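Local coordinates for response regulator receiver protein (Pseudoalteromonas atlantica T6c, PDB 3KTO) that probably acts as the CheY-like receiver domain of a two-component signalling pathway, relaying an upstream signal to transcription regulation, at residues Glu113-Leu116 and Val117-Gln121; Gln34-Ser38 and Ala39-Met43; His14-Asp17 and Ala18-Ala21; Glu57-Glu61 and Asp62-Ser66. All coordinates share one frame; numbering follows the deposited sequence.

Contact 1. Residues Glu113-Leu116 and Val117-Gln121; sequences EHVL and VHDVQ
The first turns of helix 113-127, the last helix of the receiver domain, bring Leu116 and Val120 together one turn apart. Both side chains lie alongside each other and point the same way. Leu116 CD1 meets Val120 CG2 at 4.1 Å. Around them, Leu116 rests on Leu22 and Leu25 of helix 16-26 and on Ile107, and Val120 reaches Ile84 and Leu29. Val115 and Asp119 form a second parallel pair on the neighbouring strip, where Val115 CG1 stands 4.1 Å from Asp119 OD2. This carboxylate also comes close to that of Asp105, so proton uptake by one of the two would probably be favoured. Val117 packs back on the preceding turn. With its CG2 beside the backbone N and CG1 on the far side of it (chi1 176°), CG2 sits only 3.0 Å from Glu113 O. His118 puts its CB 3.1 Å from His114 O, while its ring leads outward. The backbone holds these positions. Val117 N donates to Glu113 O at 2.8 Å, nearly straight at 173°. His118 N donates to His114 O at 2.8 Å from above the carbonyl plane. Asp119 N and Val120 N donate to Val115 O and Leu116 O. This i to i+4 bonding, with one apolar strip turned inward, is typical of an amphipathic helix flanking the central parallel sheet of a CheY-like fold.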
# COMPACT_ATOMS: atom_id res chain seq x y z
N GLU A 113 1.27 0.51 -17.66
CA GLU A 113 2.53 1.06 -18.11
C GLU A 113 2.49 1.89 -19.39
O GLU A 113 3.17 2.91 -19.46
CB GLU A 113 3.59 -0.04 -18.23
CG GLU A 113 3.27 -1.18 -19.16
CD GLU A 113 4.48 -2.07 -19.38
OE1 GLU A 113 5.09 -2.49 -18.37
OE2 GLU A 113 4.82 -2.35 -20.55
N HIS A 114 1.69 1.50 -20.38
CA HIS A 114 1.69 2.29 -21.61
C HIS A 114 1.12 3.69 -21.39
O HIS A 114 1.50 4.63 -22.09
CB HIS A 114 0.95 1.58 -22.76
CG HIS A 114 -0.54 1.65 -22.68
ND1 HIS A 114 -1.31 0.70 -22.05
CD2 HIS A 114 -1.41 2.56 -23.19
CE1 HIS A 114 -2.59 1.01 -22.17
NE2 HIS A 114 -2.68 2.13 -22.86
N VAL A 115 0.24 3.84 -20.41
CA VAL A 115 -0.31 5.15 -20.12
C VAL A 115 0.82 6.04 -19.62
O VAL A 115 1.04 7.14 -20.12
CB VAL A 115 -1.41 5.08 -19.04
CG1 VAL A 115 -1.86 6.48 -18.64
CG2 VAL A 115 -2.59 4.28 -19.56
N LEU A 116 1.56 5.55 -18.64
CA LEU A 116 2.66 6.31 -18.09
C LEU A 116 3.71 6.56 -19.17
O LEU A 116 4.15 7.69 -19.35
CB LEU A 116 3.30 5.58 -16.91
CG LEU A 116 4.57 6.25 -16.38
CD1 LEU A 116 4.22 7.61 -15.77
CD2 LEU A 116 5.22 5.35 -15.35
N VAL A 117 4.11 5.51 -19.88
CA VAL A 117 5.13 5.66 -20.91
C VAL A 117 4.70 6.72 -21.92
O VAL A 117 5.48 7.60 -22.28
CB VAL A 117 5.39 4.30 -21.62
CG1 VAL A 117 6.38 4.48 -22.77
CG2 VAL A 117 5.95 3.31 -20.62
N HIS A 118 3.45 6.66 -22.34
CA HIS A 118 2.92 7.63 -23.29
C HIS A 118 2.98 9.06 -22.76
O HIS A 118 3.43 9.97 -23.46
CB HIS A 118 1.48 7.27 -23.65
CG HIS A 118 0.85 8.22 -24.63
ND1 HIS A 118 0.30 9.42 -24.24
CD2 HIS A 118 0.74 8.17 -25.98
CE1 HIS A 118 -0.12 10.07 -25.31
NE2 HIS A 118 0.14 9.33 -26.38
N ASP A 119 2.53 9.26 -21.52
CA ASP A 119 2.55 10.59 -20.92
C ASP A 119 3.95 11.18 -20.87
O ASP A 119 4.14 12.37 -21.11
CB ASP A 119 1.99 10.55 -19.49
CG ASP A 119 0.48 10.39 -19.46
OD1 ASP A 119 -0.15 10.54 -20.53
OD2 ASP A 119 -0.06 10.14 -18.37
N VAL A 120 4.93 10.35 -20.54
CA VAL A 120 6.31 10.81 -20.45
C VAL A 120 6.88 11.12 -21.84
O VAL A 120 7.56 12.13 -22.02
CB VAL A 120 7.18 9.76 -19.75
CG1 VAL A 120 8.65 10.17 -19.81
CG2 VAL A 120 6.73 9.61 -18.29
N GLN A 121 6.62 10.25 -22.81
CA GLN A 121 7.11 10.48 -24.17
C GLN A 121 6.57 11.80 -24.69
O GLN A 121 7.27 12.56 -25.37
CB GLN A 121 6.66 9.34 -25.09
CG GLN A 121 7.34 9.35 -26.46
CD GLN A 121 8.83 9.05 -26.36
OE1 GLN A 121 9.66 9.94 -26.53
NE2 GLN A 121 9.16 7.79 -26.10

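Contact 2. Residues Gln34-Ser38 and Ala39-Met43; sequences QCFAS and AESFM
This is a local aromatic and capping contact where strand 32-36, at one border of the sheet, turns into helix 39-42. Phe36 and Phe42 make a T-shaped pair. The edge of Phe42 addresses the face of Phe36, with ring planes at 77° and centroids 5.4 Å apart. Phe42 CD1 comes closest, 3.6 Å from Phe36 CD2. Phe42 CA also lies over the Phe36 ring as a CH-pi contact, 4.2 Å from the centroid of that ring. Ser41 OG approaches the ring edge, 3.6 Å from Phe36 CD1. A water joins Ser41 OG to Ala37 N, whose proton it accepts. Ser38 is the N-cap. Its OG stands between the backbone N and the carbonyl carbon (chi1 70°), which aims it at Ser41 N, 3.0 Å away. Ser38 O takes the next donor, Phe42 N, at 3.1 Å. Phe42 continues the aromatic packing onto Tyr10, again edge-to-face. With an alanine at Phe36, the Phe42 edge would probably lose its aromatic face, and a gap would open between strand and helix. A serine N-cap whose hydroxyl receives the backbone N-H three residues on is a classic helix start, here at a strand-to-helix junction of the receiver fold.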
# COMPACT_ATOMS: atom_id res chain seq x y z
N GLN A 34 15.59 11.46 -12.28
CA GLN A 34 16.21 11.79 -11.01
C GLN A 34 15.11 11.76 -9.94
O GLN A 34 14.14 12.51 -10.01
CB GLN A 34 16.85 13.18 -11.09
CG GLN A 34 17.49 13.63 -9.79
CD GLN A 34 18.53 14.71 -10.01
OE1 GLN A 34 18.40 15.54 -10.91
NE2 GLN A 34 19.57 14.70 -9.17
N CYS A 35 15.29 10.89 -8.94
CA CYS A 35 14.30 10.68 -7.89
C CYS A 35 14.56 11.30 -6.53
O CYS A 35 15.71 11.55 -6.14
CB CYS A 35 14.08 9.19 -7.70
SG CYS A 35 13.70 8.33 -9.24
N PHE A 36 13.47 11.53 -5.80
CA PHE A 36 13.50 12.12 -4.46
C PHE A 36 12.45 11.44 -3.61
O PHE A 36 11.32 11.23 -4.05
CB PHE A 36 13.22 13.62 -4.55
CG PHE A 36 14.26 14.37 -5.31
CD1 PHE A 36 15.43 14.79 -4.68
CD2 PHE A 36 14.11 14.63 -6.67
CE1 PHE A 36 16.44 15.44 -5.39
CE2 PHE A 36 15.11 15.28 -7.38
CZ PHE A 36 16.28 15.69 -6.74
N ALA A 37 12.82 11.12 -2.38
CA ALA A 37 11.91 10.43 -1.47
C ALA A 37 10.93 11.31 -0.69
O ALA A 37 10.08 10.79 0.04
CB ALA A 37 12.72 9.59 -0.49
N SER A 38 11.02 12.63 -0.84
CA SER A 38 10.11 13.53 -0.12
C SER A 38 10.09 14.93 -0.73
O SER A 38 10.96 15.27 -1.52
CB SER A 38 10.51 13.65 1.35
OG SER A 38 11.74 14.36 1.49
N ALA A 39 9.10 15.72 -0.34
CA ALA A 39 8.99 17.10 -0.82
C ALA A 39 10.15 17.90 -0.24
O ALA A 39 10.74 18.74 -0.92
CB ALA A 39 7.67 17.71 -0.38
N GLU A 40 10.47 17.63 1.02
CA GLU A 40 11.56 18.32 1.69
C GLU A 40 12.87 18.10 0.92
O GLU A 40 13.61 19.04 0.64
CB GLU A 40 11.70 17.81 3.12
CG GLU A 40 12.87 18.40 3.88
CD GLU A 40 13.06 17.74 5.23
OE1 GLU A 40 13.32 16.51 5.27
OE2 GLU A 40 12.95 18.44 6.25
N SER A 41 13.15 16.85 0.57
CA SER A 41 14.36 16.51 -0.17
C SER A 41 14.39 17.17 -1.55
O SER A 41 15.42 17.69 -1.97
CB SER A 41 14.46 14.99 -0.34
OG SER A 41 15.62 14.66 -1.07
N PHE A 42 13.26 17.16 -2.25
CA PHE A 42 13.21 17.78 -3.57
C PHE A 42 13.39 19.29 -3.49
O PHE A 42 13.99 19.88 -4.39
CB PHE A 42 11.88 17.51 -4.26
CG PHE A 42 11.74 18.24 -5.56
CD1 PHE A 42 12.46 17.83 -6.69
CD2 PHE A 42 10.95 19.39 -5.65
CE1 PHE A 42 12.40 18.55 -7.88
CE2 PHE A 42 10.89 20.11 -6.84
CZ PHE A 42 11.62 19.69 -7.95
N MSE A 43 12.86 19.91 -2.44
CA MSE A 43 12.97 21.35 -2.28
C MSE A 43 14.39 21.84 -2.04
O MSE A 43 14.65 23.04 -2.06
CB MSE A 43 12.05 21.84 -1.16
CG MSE A 43 10.58 21.77 -1.52
SE MSE A 43 10.17 22.77 -3.11
CE MSE A 43 8.86 23.97 -2.33
O HOH W 1 15.54 11.93 -1.45

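Contact 3. Residues His14-Asp17 and Ala18-Ala21; sequences HQKD and ARAA
The Arg19 guanidinium lies across the start of its own helix. Lys16 CA sits over one face, 3.6 Å above the plane and displaced toward the rim. His14 CA lies at the edge, in plane. The His14 ring carries Gln15 CG on one face, 4.0 Å above its plane and toward the rim. At the guanidinium edge Arg19 NH1 is 3.4 Å from His14 C, and it donates a hydrogen bond to Asp13 O. The other branch, Arg19 NH2, touches Lys16 CG at 3.3 Å. A bend late in the chain (chi3 -67°) turns the group back over these residues. A leucine in place of Arg19 would lose the NH1 donor and is likely to leave Asp13 O without that partner. The Lys16 and Arg19 side chains run at an angle to each other, and their charged ends stay apart, with Lys16 NZ 5.9 Å from Arg19 NH2. Lys16 NZ makes a long, weak ion pair with Asp17 of the third subunit. All this happens at the first turn of helix 16-26, which links strands 8-12 and 32-36 in a beta-alpha-beta unit. Gln15 is the N-cap residue. Its O receives Arg19 N at 3.1 Å, and its CB packs on Ala18 CB at 3.6 Å. Ala20 N donates to Lys16 O. Ala21 N donates to Asp17 O at 2.7 Å with an angle of 172°.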
# COMPACT_ATOMS: atom_id res chain seq x y z
N HIS A 14 7.61 8.83 -2.06
CA HIS A 14 8.19 8.25 -0.85
C HIS A 14 8.29 6.72 -0.87
O HIS A 14 8.88 6.12 0.03
CB HIS A 14 7.38 8.68 0.37
CG HIS A 14 5.97 8.18 0.34
ND1 HIS A 14 5.04 8.64 -0.56
CD2 HIS A 14 5.35 7.22 1.07
CE1 HIS A 14 3.91 7.98 -0.39
NE2 HIS A 14 4.07 7.11 0.59
N GLN A 15 7.70 6.09 -1.88
CA GLN A 15 7.74 4.64 -1.98
C GLN A 15 8.99 4.17 -2.72
O GLN A 15 9.12 4.40 -3.92
CB GLN A 15 6.49 4.12 -2.68
CG GLN A 15 5.24 4.16 -1.81
CD GLN A 15 5.34 3.24 -0.60
OE1 GLN A 15 5.77 2.09 -0.72
NE2 GLN A 15 4.92 3.73 0.56
N LYS A 16 9.89 3.52 -2.00
CA LYS A 16 11.12 3.01 -2.58
C LYS A 16 10.87 2.13 -3.79
O LYS A 16 11.51 2.30 -4.83
CB LYS A 16 11.92 2.22 -1.54
CG LYS A 16 12.58 3.08 -0.47
CD LYS A 16 13.54 2.25 0.38
CE LYS A 16 12.80 1.22 1.21
NZ LYS A 16 11.98 1.87 2.26
N ASP A 17 9.95 1.19 -3.66
CA ASP A 17 9.63 0.28 -4.77
C ASP A 17 9.17 1.06 -5.99
O ASP A 17 9.49 0.70 -7.13
CB ASP A 17 8.54 -0.72 -4.36
CG ASP A 17 8.95 -1.59 -3.18
OD1 ASP A 17 10.15 -1.61 -2.83
OD2 ASP A 17 8.07 -2.27 -2.61
N ALA A 18 8.39 2.11 -5.76
CA ALA A 18 7.87 2.93 -6.84
C ALA A 18 9.02 3.59 -7.61
O ALA A 18 9.08 3.51 -8.83
CB ALA A 18 6.93 3.99 -6.29
N ARG A 19 9.93 4.25 -6.89
CA ARG A 19 11.06 4.90 -7.53
C ARG A 19 11.85 3.86 -8.33
O ARG A 19 12.30 4.12 -9.44
CB ARG A 19 11.97 5.55 -6.49
CG ARG A 19 11.28 6.61 -5.63
CD ARG A 19 12.26 7.50 -4.91
NE ARG A 19 13.04 6.81 -3.88
CZ ARG A 19 12.61 6.54 -2.65
NH1 ARG A 19 11.39 6.90 -2.28
NH2 ARG A 19 13.42 5.95 -1.78
N ALA A 20 12.01 2.67 -7.75
CA ALA A 20 12.74 1.61 -8.43
C ALA A 20 12.00 1.18 -9.70
O ALA A 20 12.55 1.24 -10.80
CB ALA A 20 12.91 0.41 -7.49
N ALA A 21 10.75 0.75 -9.53
CA ALA A 21 9.92 0.29 -10.64
C ALA A 21 9.73 1.31 -11.76
O ALA A 21 9.84 0.98 -12.94
CB ALA A 21 8.57 -0.16 -10.12

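Contact 4. Residues Glu57-Glu61 and Asp62-Ser66; sequences EAHLE and DKKDS
Asp62 opens the second half of the loop between strand 51-57 and helix 66-76, donating from its N to His59 O at 3.0 Å. The bond is bent, 140°, from above the carbonyl plane. A water donates to both His59 O and Asp62 OD1. Lys63 N donates to Leu60 O at 3.0 Å. The Lys63 chain then bends at chi2 (67°) and lays CD beside Glu61 O. A water links Lys63 NZ to Glu61 OE1, which stand 4.7 Å apart. Lys64 CG lies 4.0 Å from His59 CE1, and the chain sends NZ to a salt bridge with Asp91. Asp65 N donates to His59 ND1 at 2.8 Å, almost straight at 176° and in the ring plane. The Asp65 carboxylate runs alongside that ring; OD1 hydrogen-bonds to Thr94 and OD2 makes a salt bridge with Arg97. Ser66 N bonds to Lys63 O, closing a type II turn, and Ser66 OG lies 3.3 Å from Leu60 CB. Glu57, at the strand end where receiver domains usually carry the phospho-accepting aspartate, takes His59 N on OE2. Because His59 ND1 accepts from Asp65 N, the ring proton probably sits on NE2, which makes a weak bond to Ser89 O.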
# COMPACT_ATOMS: atom_id res chain seq x y z
N GLU A 57 3.92 11.86 -6.53
CA GLU A 57 2.95 11.04 -5.81
C GLU A 57 2.10 12.06 -5.08
O GLU A 57 2.62 12.94 -4.39
CB GLU A 57 3.68 10.11 -4.82
CG GLU A 57 2.87 9.66 -3.60
CD GLU A 57 1.62 8.86 -3.93
OE1 GLU A 57 1.73 7.80 -4.59
OE2 GLU A 57 0.52 9.29 -3.52
N ALA A 58 0.79 11.97 -5.25
CA ALA A 58 -0.13 12.91 -4.63
C ALA A 58 -0.10 12.96 -3.11
O ALA A 58 -0.27 14.03 -2.52
CB ALA A 58 -1.59 12.63 -5.09
N HIS A 59 0.13 11.81 -2.48
CA HIS A 59 0.11 11.74 -1.02
C HIS A 59 1.45 11.34 -0.41
O HIS A 59 1.57 10.29 0.22
CB HIS A 59 -0.97 10.74 -0.59
CG HIS A 59 -2.27 10.94 -1.29
ND1 HIS A 59 -2.93 12.15 -1.34
CD2 HIS A 59 -3.05 10.07 -1.98
CE1 HIS A 59 -4.05 12.02 -2.02
NE2 HIS A 59 -4.15 10.76 -2.43
N LEU A 60 2.45 12.20 -0.61
CA LEU A 60 3.79 11.95 -0.09
C LEU A 60 3.77 11.66 1.40
O LEU A 60 3.15 12.39 2.18
CB LEU A 60 4.69 13.14 -0.41
CG LEU A 60 4.99 13.31 -1.90
CD1 LEU A 60 5.58 14.70 -2.15
CD2 LEU A 60 5.94 12.22 -2.37
N GLU A 61 4.44 10.59 1.79
CA GLU A 61 4.53 10.15 3.18
C GLU A 61 3.18 9.96 3.85
O GLU A 61 3.05 10.08 5.07
CB GLU A 61 5.41 11.12 3.98
CG GLU A 61 6.80 11.27 3.37
CD GLU A 61 7.83 11.82 4.34
OE1 GLU A 61 7.58 12.88 4.95
OE2 GLU A 61 8.90 11.20 4.47
N ASP A 62 2.16 9.65 3.06
CA ASP A 62 0.82 9.42 3.59
C ASP A 62 0.12 10.69 4.09
O ASP A 62 -0.87 10.62 4.80
CB ASP A 62 0.87 8.36 4.69
CG ASP A 62 -0.09 7.21 4.43
OD1 ASP A 62 -0.44 6.98 3.25
OD2 ASP A 62 -0.47 6.52 5.40
N LYS A 63 0.67 11.85 3.70
CA LYS A 63 0.09 13.15 4.03
C LYS A 63 -0.80 13.49 2.84
O LYS A 63 -0.30 13.83 1.77
CB LYS A 63 1.18 14.21 4.19
CG LYS A 63 1.88 14.18 5.54
CD LYS A 63 2.72 12.94 5.73
CE LYS A 63 3.29 12.89 7.15
NZ LYS A 63 3.92 14.18 7.54
N LYS A 64 -2.11 13.37 3.02
CA LYS A 64 -3.04 13.60 1.93
C LYS A 64 -2.79 14.87 1.15
O LYS A 64 -2.63 15.94 1.73
CB LYS A 64 -4.48 13.61 2.45
CG LYS A 64 -5.52 13.52 1.34
CD LYS A 64 -6.92 13.47 1.91
CE LYS A 64 -7.95 13.17 0.83
NZ LYS A 64 -9.33 13.23 1.38
N ASP A 65 -2.73 14.73 -0.17
CA ASP A 65 -2.53 15.85 -1.07
C ASP A 65 -1.20 16.61 -0.94
O ASP A 65 -1.04 17.62 -1.61
CB ASP A 65 -3.67 16.86 -0.92
CG ASP A 65 -5.01 16.33 -1.44
OD1 ASP A 65 -5.03 15.25 -2.06
OD2 ASP A 65 -6.03 17.02 -1.22
N SER A 66 -0.27 16.15 -0.12
CA SER A 66 1.00 16.88 0.03
C SER A 66 1.79 17.00 -1.27
O SER A 66 2.49 17.99 -1.49
CB SER A 66 1.87 16.26 1.14
OG SER A 66 2.22 14.92 0.88
O HOH W 2 0.50 7.61 0.58
O HOH W 3 5.71 14.92 5.10

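How the contacts relate
Along the chain the order is contact 3, contact 2, contact 4, contact 1. All four belong to one receiver domain built on a five-stranded parallel sheet. Contacts 2, 3 and 4 gather at one end of it, centres 12 to 14 Å apart. His14 and Arg19 of contact 3 reach the other two. His14 packs on the 57-61 segment, and Arg19 on Cys35 and Ala37. Leu60 of contact 4 meets Ala39 of contact 2. This end is where the active site of receiver domains normally lies. Contact 1 stands apart, its centre about 17 Å from contact 3 and 22 Å from contacts 2 and 4. Helix 113-127 still packs on helix 16-26, which contact 3 begins.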